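Local coordinates for PCP domain (Thermobifida fusca, PDB 7KW3), which probably carries the growing peptide or an amino acid as a thioester on a phosphopantetheine arm during non-ribosomal peptide synthesis, at residues 15-20 and 65-70; 19-24 and 30-35; 40-45 and 60-65. One frame throughout, in Å; residues are numbered along the deposited sequence.

Interaction 1 (15-20 and 65-70); sequences AVYAEV and PVVADL
Tyr-17 reaches from helix 8-21 across to the turn and first residues of helix 67-73, where Val-67 and Leu-70 pack on its ring and Pro-65 takes its hydroxyl. The pair belongs to the small helical bundle of a peptidyl carrier protein and lies near the centre of the chain. The tight part is the ring itself. Val-67 lays its CG2 methyl over one face in a CH-pi contact, 3.5 Å from the centroid and shifted toward the CE2 rim, where CG2 and CE2 are 3.3 Å apart. A chi1 of 171° sets Val-67 CG2 anti to the carbonyl carbon, the position from which it reaches the ring. Leu-70 comes from the edge: its CD2 methyl lies 4.0 Å from Tyr-17 CE1. Leu-13 and Cys-14, also on helix 8-21, pack on Val-67 as well. The looser side lies around the turn. Pro-65 and Val-66 are partly exposed, and the CB of Val-66 points away from helix 8-21. Val-66 is the N-cap residue of helix 67-73, and the phenol bonds to the carbonyl of the residue before it. A phenylalanine here would probably leave the Pro-65 carbonyl without its side-chain donor, the backbone N of Phe-32 being its other partner. Tyr-17 OH donates to Pro-65 O at 2.7 Å, standing above the carbonyl plane, 55° out of it, with a C=O...O angle of 124°.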
loop_
_atom_site.group_PDB
_atom_site.type_symbol
_atom_site.label_atom_id
_atom_site.label_comp_id
_atom_site.label_asym_id
_atom_site.label_seq_id
_atom_site.Cartn_x
_atom_site.Cartn_y
_atom_site.Cartn_z
ATOM N N ALA A 15 -0.965 -5.883 -3.420
ATOM C CA ALA A 15 -0.202 -7.080 -3.106
ATOM C C ALA A 15 0.629 -6.876 -1.849
ATOM O O ALA A 15 0.709 -7.770 -0.998
ATOM C CB ALA A 15 0.680 -7.464 -4.298
ATOM N N VAL A 16 1.229 -5.689 -1.702
ATOM C CA VAL A 16 2.082 -5.423 -0.549
ATOM C C VAL A 16 1.251 -5.289 0.727
ATOM O O VAL A 16 1.654 -5.778 1.788
ATOM C CB VAL A 16 2.956 -4.181 -0.812
ATOM C CG1 VAL A 16 3.671 -3.747 0.462
ATOM C CG2 VAL A 16 3.982 -4.483 -1.891
ATOM N N TYR A 17 0.080 -4.637 0.648
ATOM C CA TYR A 17 -0.841 -4.619 1.788
ATOM C C TYR A 17 -1.161 -6.030 2.254
ATOM O O TYR A 17 -1.117 -6.329 3.451
ATOM C CB TYR A 17 -2.157 -3.933 1.433
ATOM C CG TYR A 17 -2.247 -2.440 1.595
ATOM C CD1 TYR A 17 -1.216 -1.603 1.189
ATOM C CD2 TYR A 17 -3.410 -1.859 2.092
ATOM C CE1 TYR A 17 -1.327 -0.227 1.305
ATOM C CE2 TYR A 17 -3.534 -0.488 2.211
ATOM C CZ TYR A 17 -2.494 0.325 1.811
ATOM O OH TYR A 17 -2.625 1.691 1.915
ATOM N N ALA A 18 -1.528 -6.903 1.314
ATOM C CA ALA A 18 -1.898 -8.264 1.677
ATOM C C ALA A 18 -0.725 -8.988 2.319
ATOM O O ALA A 18 -0.891 -9.681 3.328
ATOM C CB ALA A 18 -2.397 -9.019 0.444
ATOM N N GLU A 19 0.476 -8.808 1.767
ATOM C CA GLU A 19 1.641 -9.484 2.319
ATOM C C GLU A 19 1.987 -8.945 3.703
ATOM O O GLU A 19 2.287 -9.717 4.620
ATOM C CB GLU A 19 2.827 -9.331 1.366
ATOM C CG GLU A 19 4.138 -9.890 1.915
ATOM C CD GLU A 19 5.363 -9.188 1.322
ATOM O OE1 GLU A 19 6.444 -9.252 1.950
ATOM O OE2 GLU A 19 5.247 -8.566 0.235
ATOM N N VAL A 20 1.932 -7.623 3.877
ATOM C CA VAL A 20 2.336 -7.014 5.142
ATOM C C VAL A 20 1.303 -7.293 6.224
ATOM O O VAL A 20 1.654 -7.567 7.375
ATOM C CB VAL A 20 2.564 -5.500 4.952
ATOM C CG1 VAL A 20 2.504 -4.769 6.271
ATOM C CG2 VAL A 20 3.898 -5.249 4.283
ATOM N N PRO A 65 -4.302 6.395 3.712
ATOM C CA PRO A 65 -4.238 4.954 4.020
ATOM C C PRO A 65 -4.985 4.065 3.029
ATOM O O PRO A 65 -4.774 2.845 3.049
ATOM C CB PRO A 65 -4.840 4.864 5.429
ATOM C CG PRO A 65 -5.704 6.090 5.556
ATOM C CD PRO A 65 -5.059 7.162 4.718
ATOM N N VAL A 66 -5.826 4.618 2.164
ATOM C CA VAL A 66 -6.515 3.816 1.159
ATOM C C VAL A 66 -5.574 3.569 -0.018
ATOM O O VAL A 66 -4.932 4.503 -0.513
ATOM C CB VAL A 66 -7.808 4.509 0.705
ATOM C CG1 VAL A 66 -8.478 3.706 -0.395
ATOM C CG2 VAL A 66 -8.755 4.682 1.893
ATOM N N VAL A 67 -5.513 2.306 -0.471
ATOM C CA VAL A 67 -4.599 1.885 -1.542
ATOM C C VAL A 67 -4.641 2.868 -2.713
ATOM O O VAL A 67 -3.609 3.397 -3.138
ATOM C CB VAL A 67 -4.934 0.454 -2.013
ATOM C CG1 VAL A 67 -4.144 0.090 -3.268
ATOM C CG2 VAL A 67 -4.670 -0.581 -0.912
ATOM N N ALA A 68 -5.838 3.123 -3.247
ATOM C CA ALA A 68 -5.941 3.962 -4.438
ATOM C C ALA A 68 -5.397 5.361 -4.177
ATOM O O ALA A 68 -4.763 5.963 -5.054
ATOM C CB ALA A 68 -7.397 4.029 -4.922
ATOM N N ASP A 69 -5.645 5.906 -2.985
ATOM C CA ASP A 69 -5.107 7.220 -2.655
ATOM C C ASP A 69 -3.590 7.179 -2.508
ATOM O O ASP A 69 -2.891 8.101 -2.945
ATOM C CB ASP A 69 -5.762 7.731 -1.376
ATOM C CG ASP A 69 -7.248 7.948 -1.545
ATOM O OD1 ASP A 69 -7.655 8.317 -2.670
ATOM O OD2 ASP A 69 -8.002 7.736 -0.565
ATOM N N LEU A 70 -3.067 6.112 -1.898
ATOM C CA LEU A 70 -1.628 5.986 -1.725
ATOM C C LEU A 70 -0.932 5.824 -3.073
ATOM O O LEU A 70 0.140 6.401 -3.301
ATOM C CB LEU A 70 -1.329 4.810 -0.787
ATOM C CG LEU A 70 0.132 4.581 -0.404
ATOM C CD1 LEU A 70 0.706 5.834 0.264
ATOM C CD2 LEU A 70 0.251 3.372 0.517
#

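Interaction 2 (19-24 and 30-35); sequences EVLGLD and ADFFAL
The ring of Phe-32 meets Val-20 at its edge: CG1 of the valine lies in the ring plane, 4.0 Å from CZ, the two side chains crossing at about a right angle. Leu-21 comes to the same ring obliquely, its CG 3.9 Å from CE1, while Tyr-17 makes an edge-to-face pair with it. Phe-33, whose CB points away from helix 8-21, has Phe-32 CD2 over the centre of one ring face. The contact ties the end of helix 8-21 to the long loop that leads to helix 39-51 in the carrier-protein bundle, and it runs from core to surface. On the core side, Phe-32 turns inward because its CG is anti to the backbone N (chi1 -171°), carrying the ring to Val-20 and Leu-21 and on to Thr-42 and Leu-45 of helix 39-51. On the outer side, leucines take over. Leu-21 crosses Leu-35 at about a right angle, with CD1 placed 3.6 Å from Leu-35 CB, and a more exposed pair, Leu-23 CD1 and Leu-35 CD1, touches at 4.1 Å. No direct hydrogen bond joins the segments, so apolar packing and one bridging water hold them together. Within the loop, Asp-31 forms an Asx motif: OD1 accepts from Ala-34 N at 2.9 Å, met from above the carboxylate plane, and more weakly from Phe-33 N. This probably helps hold residues 32-34 in their helical phi/psi. The water donates both its hydrogens to backbone carbonyls, to Leu-21 O at 3.2 Å and to Leu-35 O at 3.0 Å.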
loop_
_atom_site.group_PDB
_atom_site.type_symbol
_atom_site.label_atom_id
_atom_site.label_comp_id
_atom_site.label_asym_id
_atom_site.label_seq_id
_atom_site.Cartn_x
_atom_site.Cartn_y
_atom_site.Cartn_z
ATOM N N GLU A 19 0.476 -8.808 1.767
ATOM C CA GLU A 19 1.641 -9.484 2.319
ATOM C C GLU A 19 1.987 -8.945 3.703
ATOM O O GLU A 19 2.287 -9.717 4.620
ATOM C CB GLU A 19 2.827 -9.331 1.366
ATOM C CG GLU A 19 4.138 -9.890 1.915
ATOM C CD GLU A 19 5.363 -9.188 1.322
ATOM O OE1 GLU A 19 6.444 -9.252 1.950
ATOM O OE2 GLU A 19 5.247 -8.566 0.235
ATOM N N VAL A 20 1.932 -7.623 3.877
ATOM C CA VAL A 20 2.336 -7.014 5.142
ATOM C C VAL A 20 1.303 -7.293 6.224
ATOM O O VAL A 20 1.654 -7.567 7.375
ATOM C CB VAL A 20 2.564 -5.500 4.952
ATOM C CG1 VAL A 20 2.504 -4.769 6.271
ATOM C CG2 VAL A 20 3.898 -5.249 4.283
ATOM N N LEU A 21 0.016 -7.217 5.879
ATOM C CA LEU A 21 -1.050 -7.439 6.846
ATOM C C LEU A 21 -1.369 -8.914 7.052
ATOM O O LEU A 21 -2.193 -9.235 7.915
ATOM C CB LEU A 21 -2.323 -6.697 6.418
ATOM C CG LEU A 21 -2.235 -5.172 6.383
ATOM C CD1 LEU A 21 -3.375 -4.601 5.559
ATOM C CD2 LEU A 21 -2.258 -4.608 7.794
ATOM N N GLY A 22 -0.736 -9.816 6.299
ATOM C CA GLY A 22 -1.009 -11.234 6.463
ATOM C C GLY A 22 -2.322 -11.700 5.875
ATOM O O GLY A 22 -2.842 -12.733 6.289
ATOM N N LEU A 23 -2.867 -10.966 4.916
ATOM C CA LEU A 23 -4.133 -11.299 4.287
ATOM C C LEU A 23 -3.884 -11.980 2.946
ATOM O O LEU A 23 -2.789 -11.908 2.379
ATOM C CB LEU A 23 -4.986 -10.038 4.109
ATOM C CG LEU A 23 -5.333 -9.336 5.426
ATOM C CD1 LEU A 23 -5.939 -7.956 5.204
ATOM C CD2 LEU A 23 -6.277 -10.209 6.266
ATOM N N ASP A 24 -4.918 -12.675 2.455
ATOM C CA ASP A 24 -4.823 -13.351 1.163
ATOM C C ASP A 24 -4.805 -12.348 0.018
ATOM O O ASP A 24 -3.945 -12.401 -0.869
ATOM C CB ASP A 24 -5.991 -14.320 0.991
ATOM C CG ASP A 24 -5.985 -15.421 2.027
ATOM O OD1 ASP A 24 -4.970 -15.535 2.753
ATOM O OD2 ASP A 24 -6.991 -16.161 2.125
ATOM N N ALA A 30 -9.022 -0.651 0.024
ATOM C CA ALA A 30 -8.723 -1.038 1.394
ATOM C C ALA A 30 -7.994 0.067 2.148
ATOM O O ALA A 30 -7.117 0.748 1.602
ATOM C CB ALA A 30 -7.881 -2.306 1.409
ATOM N N ASP A 31 -8.371 0.229 3.416
ATOM C CA ASP A 31 -7.760 1.187 4.329
ATOM C C ASP A 31 -6.736 0.443 5.173
ATOM O O ASP A 31 -7.094 -0.494 5.898
ATOM C CB ASP A 31 -8.823 1.837 5.219
ATOM C CG ASP A 31 -8.253 2.927 6.129
ATOM O OD1 ASP A 31 -7.334 2.638 6.928
ATOM O OD2 ASP A 31 -8.738 4.079 6.044
ATOM N N PHE A 32 -5.475 0.880 5.098
ATOM C CA PHE A 32 -4.390 0.146 5.749
ATOM C C PHE A 32 -4.613 0.026 7.257
ATOM O O PHE A 32 -4.413 -1.049 7.838
ATOM C CB PHE A 32 -3.054 0.824 5.442
ATOM C CG PHE A 32 -1.851 0.042 5.884
ATOM C CD1 PHE A 32 -1.493 -1.136 5.240
ATOM C CD2 PHE A 32 -1.055 0.498 6.928
ATOM C CE1 PHE A 32 -0.370 -1.855 5.637
ATOM C CE2 PHE A 32 0.077 -0.215 7.325
ATOM C CZ PHE A 32 0.417 -1.395 6.679
ATOM N N PHE A 33 -5.064 1.102 7.904
ATOM C CA PHE A 33 -5.248 1.042 9.351
ATOM C C PHE A 33 -6.564 0.383 9.741
ATOM O O PHE A 33 -6.646 -0.233 10.811
ATOM C CB PHE A 33 -5.110 2.446 9.945
ATOM C CG PHE A 33 -3.752 3.024 9.715
ATOM C CD1 PHE A 33 -2.676 2.640 10.518
ATOM C CD2 PHE A 33 -3.523 3.860 8.633
ATOM C CE1 PHE A 33 -1.403 3.129 10.277
ATOM C CE2 PHE A 33 -2.251 4.358 8.382
ATOM C CZ PHE A 33 -1.187 3.989 9.208
ATOM N N ALA A 34 -7.587 0.458 8.894
ATOM C CA ALA A 34 -8.800 -0.300 9.179
ATOM C C ALA A 34 -8.538 -1.801 9.154
ATOM O O ALA A 34 -9.252 -2.563 9.815
ATOM C CB ALA A 34 -9.900 0.067 8.182
ATOM N N LEU A 35 -7.530 -2.242 8.401
ATOM C CA LEU A 35 -7.187 -3.651 8.261
ATOM C C LEU A 35 -6.136 -4.105 9.262
ATOM O O LEU A 35 -5.626 -5.226 9.146
ATOM C CB LEU A 35 -6.693 -3.928 6.841
ATOM C CG LEU A 35 -7.791 -3.813 5.799
ATOM C CD1 LEU A 35 -7.228 -4.130 4.441
ATOM C CD2 LEU A 35 -8.906 -4.774 6.170
HETATM O O HOH W 1 -4.368 -7.900 9.853
#

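Interaction 3 (40-45 and 60-65); sequences VLTLRL and HVFRHP
Leu-45 and Val-61 meet tip to tip between helix 39-51 and the short helix 58-63, two of the helices of the carrier-protein bundle. Helix 39-51 opens with the serine of the GGDS signature, the residue that carries phosphopantetheine in this family, and Thr-42 lies one turn further on. The aliphatic contacts are the inner ones. Leu-45 CD2 comes within 3.6 Å of Val-61 CG2 and 3.9 Å of CG1, so one methyl touches both branches of the valine. Thr-42 and Val-61 run alongside one another, antiparallel, with CG2 of the threonine 3.9 Å from Val-61 CB. That methyl points across the interface because it stands anti to the backbone N of Thr-42, with OG1 on the other branch (chi1 -65°). The aromatic contact lies further out, where Phe-62 is exposed. The end of its side chain comes nearer than its CB direction suggests, CE2 lying 3.8 Å obliquely from Thr-42 CG2, and its ring also meets that of Phe-33. No hydrogen bond crosses between the segments. The hydroxyl of Thr-42 is bonded to the carbonyl O of Asp-38, just ahead of the helix, yet the same OG1 still lies 3.9 Å from Phe-62 CE2.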
loop_
_atom_site.group_PDB
_atom_site.type_symbol
_atom_site.label_atom_id
_atom_site.label_comp_id
_atom_site.label_asym_id
_atom_site.label_seq_id
_atom_site.Cartn_x
_atom_site.Cartn_y
_atom_site.Cartn_z
ATOM N N VAL A 40 4.733 -0.309 13.047
ATOM C CA VAL A 40 5.593 -1.393 12.582
ATOM C C VAL A 40 5.210 -1.799 11.164
ATOM O O VAL A 40 6.061 -1.922 10.274
ATOM C CB VAL A 40 5.511 -2.600 13.535
ATOM C CG1 VAL A 40 6.421 -3.695 13.037
ATOM C CG2 VAL A 40 5.857 -2.207 14.980
ATOM N N LEU A 41 3.922 -2.032 10.939
ATOM C CA LEU A 41 3.506 -2.512 9.630
ATOM C C LEU A 41 3.644 -1.430 8.566
ATOM O O LEU A 41 3.846 -1.752 7.388
ATOM C CB LEU A 41 2.078 -3.036 9.704
ATOM C CG LEU A 41 1.937 -4.222 10.661
ATOM C CD1 LEU A 41 0.498 -4.700 10.711
ATOM C CD2 LEU A 41 2.865 -5.360 10.250
ATOM N N THR A 42 3.548 -0.155 8.963
ATOM C CA THR A 42 3.762 0.941 8.021
ATOM C C THR A 42 5.204 0.947 7.534
ATOM O O THR A 42 5.468 1.060 6.329
ATOM C CB THR A 42 3.412 2.281 8.679
ATOM O OG1 THR A 42 2.015 2.331 8.973
ATOM C CG2 THR A 42 3.753 3.448 7.763
ATOM N N LEU A 43 6.148 0.822 8.469
ATOM C CA LEU A 43 7.554 0.686 8.115
ATOM C C LEU A 43 7.748 -0.419 7.082
ATOM O O LEU A 43 8.436 -0.232 6.075
ATOM C CB LEU A 43 8.383 0.408 9.372
ATOM C CG LEU A 43 9.901 0.495 9.199
ATOM C CD1 LEU A 43 10.284 1.921 8.888
ATOM C CD2 LEU A 43 10.645 0.034 10.428
ATOM N N ARG A 44 7.122 -1.577 7.308
ATOM C CA ARG A 44 7.291 -2.695 6.384
ATOM C C ARG A 44 6.661 -2.401 5.034
ATOM O O ARG A 44 7.231 -2.747 3.992
ATOM C CB ARG A 44 6.699 -3.968 6.980
ATOM C CG ARG A 44 7.478 -4.454 8.163
ATOM C CD ARG A 44 6.777 -5.602 8.847
ATOM N NE ARG A 44 7.409 -5.879 10.122
ATOM C CZ ARG A 44 6.972 -6.785 10.988
ATOM N NH1 ARG A 44 5.892 -7.498 10.707
ATOM N NH2 ARG A 44 7.608 -6.972 12.137
ATOM N N LEU A 45 5.476 -1.785 5.037
ATOM C CA LEU A 45 4.818 -1.409 3.791
ATOM C C LEU A 45 5.708 -0.501 2.947
ATOM O O LEU A 45 5.825 -0.696 1.734
ATOM C CB LEU A 45 3.480 -0.729 4.101
ATOM C CG LEU A 45 2.770 0.121 3.047
ATOM C CD1 LEU A 45 2.442 -0.697 1.807
ATOM C CD2 LEU A 45 1.495 0.710 3.623
ATOM N N HIS A 60 3.052 9.437 3.890
ATOM C CA HIS A 60 2.060 9.150 2.854
ATOM C C HIS A 60 1.032 8.136 3.340
ATOM O O HIS A 60 -0.176 8.302 3.117
ATOM C CB HIS A 60 2.749 8.634 1.585
ATOM C CG HIS A 60 3.570 9.665 0.881
ATOM N ND1 HIS A 60 4.680 9.344 0.130
ATOM C CD2 HIS A 60 3.437 11.011 0.804
ATOM C CE1 HIS A 60 5.195 10.448 -0.382
ATOM N NE2 HIS A 60 4.461 11.474 0.012
ATOM N N VAL A 61 1.491 7.079 4.011
ATOM C CA VAL A 61 0.575 6.043 4.473
ATOM C C VAL A 61 -0.395 6.604 5.506
ATOM O O VAL A 61 -1.609 6.378 5.423
ATOM C CB VAL A 61 1.368 4.848 5.022
ATOM C CG1 VAL A 61 0.425 3.812 5.643
ATOM C CG2 VAL A 61 2.226 4.246 3.901
ATOM N N PHE A 62 0.116 7.365 6.482
ATOM C CA PHE A 62 -0.768 7.899 7.510
ATOM C C PHE A 62 -1.755 8.900 6.925
ATOM O O PHE A 62 -2.917 8.945 7.343
ATOM C CB PHE A 62 0.056 8.517 8.646
ATOM C CG PHE A 62 0.648 7.489 9.585
ATOM C CD1 PHE A 62 -0.067 7.037 10.692
ATOM C CD2 PHE A 62 1.902 6.956 9.348
ATOM C CE1 PHE A 62 0.470 6.082 11.553
ATOM C CE2 PHE A 62 2.443 6.012 10.190
ATOM C CZ PHE A 62 1.724 5.567 11.300
ATOM N N ARG A 63 -1.330 9.671 5.930
ATOM C CA ARG A 63 -2.212 10.668 5.336
ATOM C C ARG A 63 -3.141 10.066 4.272
ATOM O O ARG A 63 -4.257 10.557 4.089
ATOM C CB ARG A 63 -1.355 11.811 4.770
ATOM C CG ARG A 63 -2.050 12.718 3.788
ATOM C CD ARG A 63 -2.555 14.018 4.396
ATOM N NE ARG A 63 -3.536 14.627 3.497
ATOM C CZ ARG A 63 -4.055 15.840 3.646
ATOM N NH1 ARG A 63 -3.686 16.609 4.666
ATOM N NH2 ARG A 63 -4.943 16.285 2.764
ATOM N N HIS A 64 -2.734 8.993 3.590
ATOM C CA HIS A 64 -3.534 8.389 2.518
ATOM C C HIS A 64 -3.586 6.880 2.698
ATOM O O HIS A 64 -2.973 6.135 1.930
ATOM C CB HIS A 64 -2.961 8.725 1.141
ATOM C CG HIS A 64 -2.735 10.186 0.928
ATOM N ND1 HIS A 64 -3.770 11.093 0.840
ATOM C CD2 HIS A 64 -1.593 10.898 0.784
ATOM C CE1 HIS A 64 -3.275 12.302 0.651
ATOM N NE2 HIS A 64 -1.957 12.211 0.606
ATOM N N PRO A 65 -4.302 6.395 3.712
ATOM C CA PRO A 65 -4.238 4.954 4.020
ATOM C C PRO A 65 -4.985 4.065 3.029
ATOM O O PRO A 65 -4.774 2.845 3.049
ATOM C CB PRO A 65 -4.840 4.864 5.429
ATOM C CG PRO A 65 -5.704 6.090 5.556
ATOM C CD PRO A 65 -5.059 7.162 4.718
#

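Interactions 1 and 2 share Glu-19 and Val-20 and have centres about 7 Å apart; interaction 3, nested in the chain between the two segments of interaction 1, shares Pro-65 with it, centre to centre about 9 Å. The turn at Pro-65 joins all three, since Pro-65 O lies 2.9 Å from Phe-32 N, a probable hydrogen bond. Phe-32 CB packs 3.5 Å from Tyr-17 CE2, and Val-16 CG1 touches Leu-45 CD1 at 3.6 Å. The signature serine, the probable phosphopantetheine attachment point, opens helix 39-51, the helix of interaction 3, and the loop of interaction 2 leads toward it.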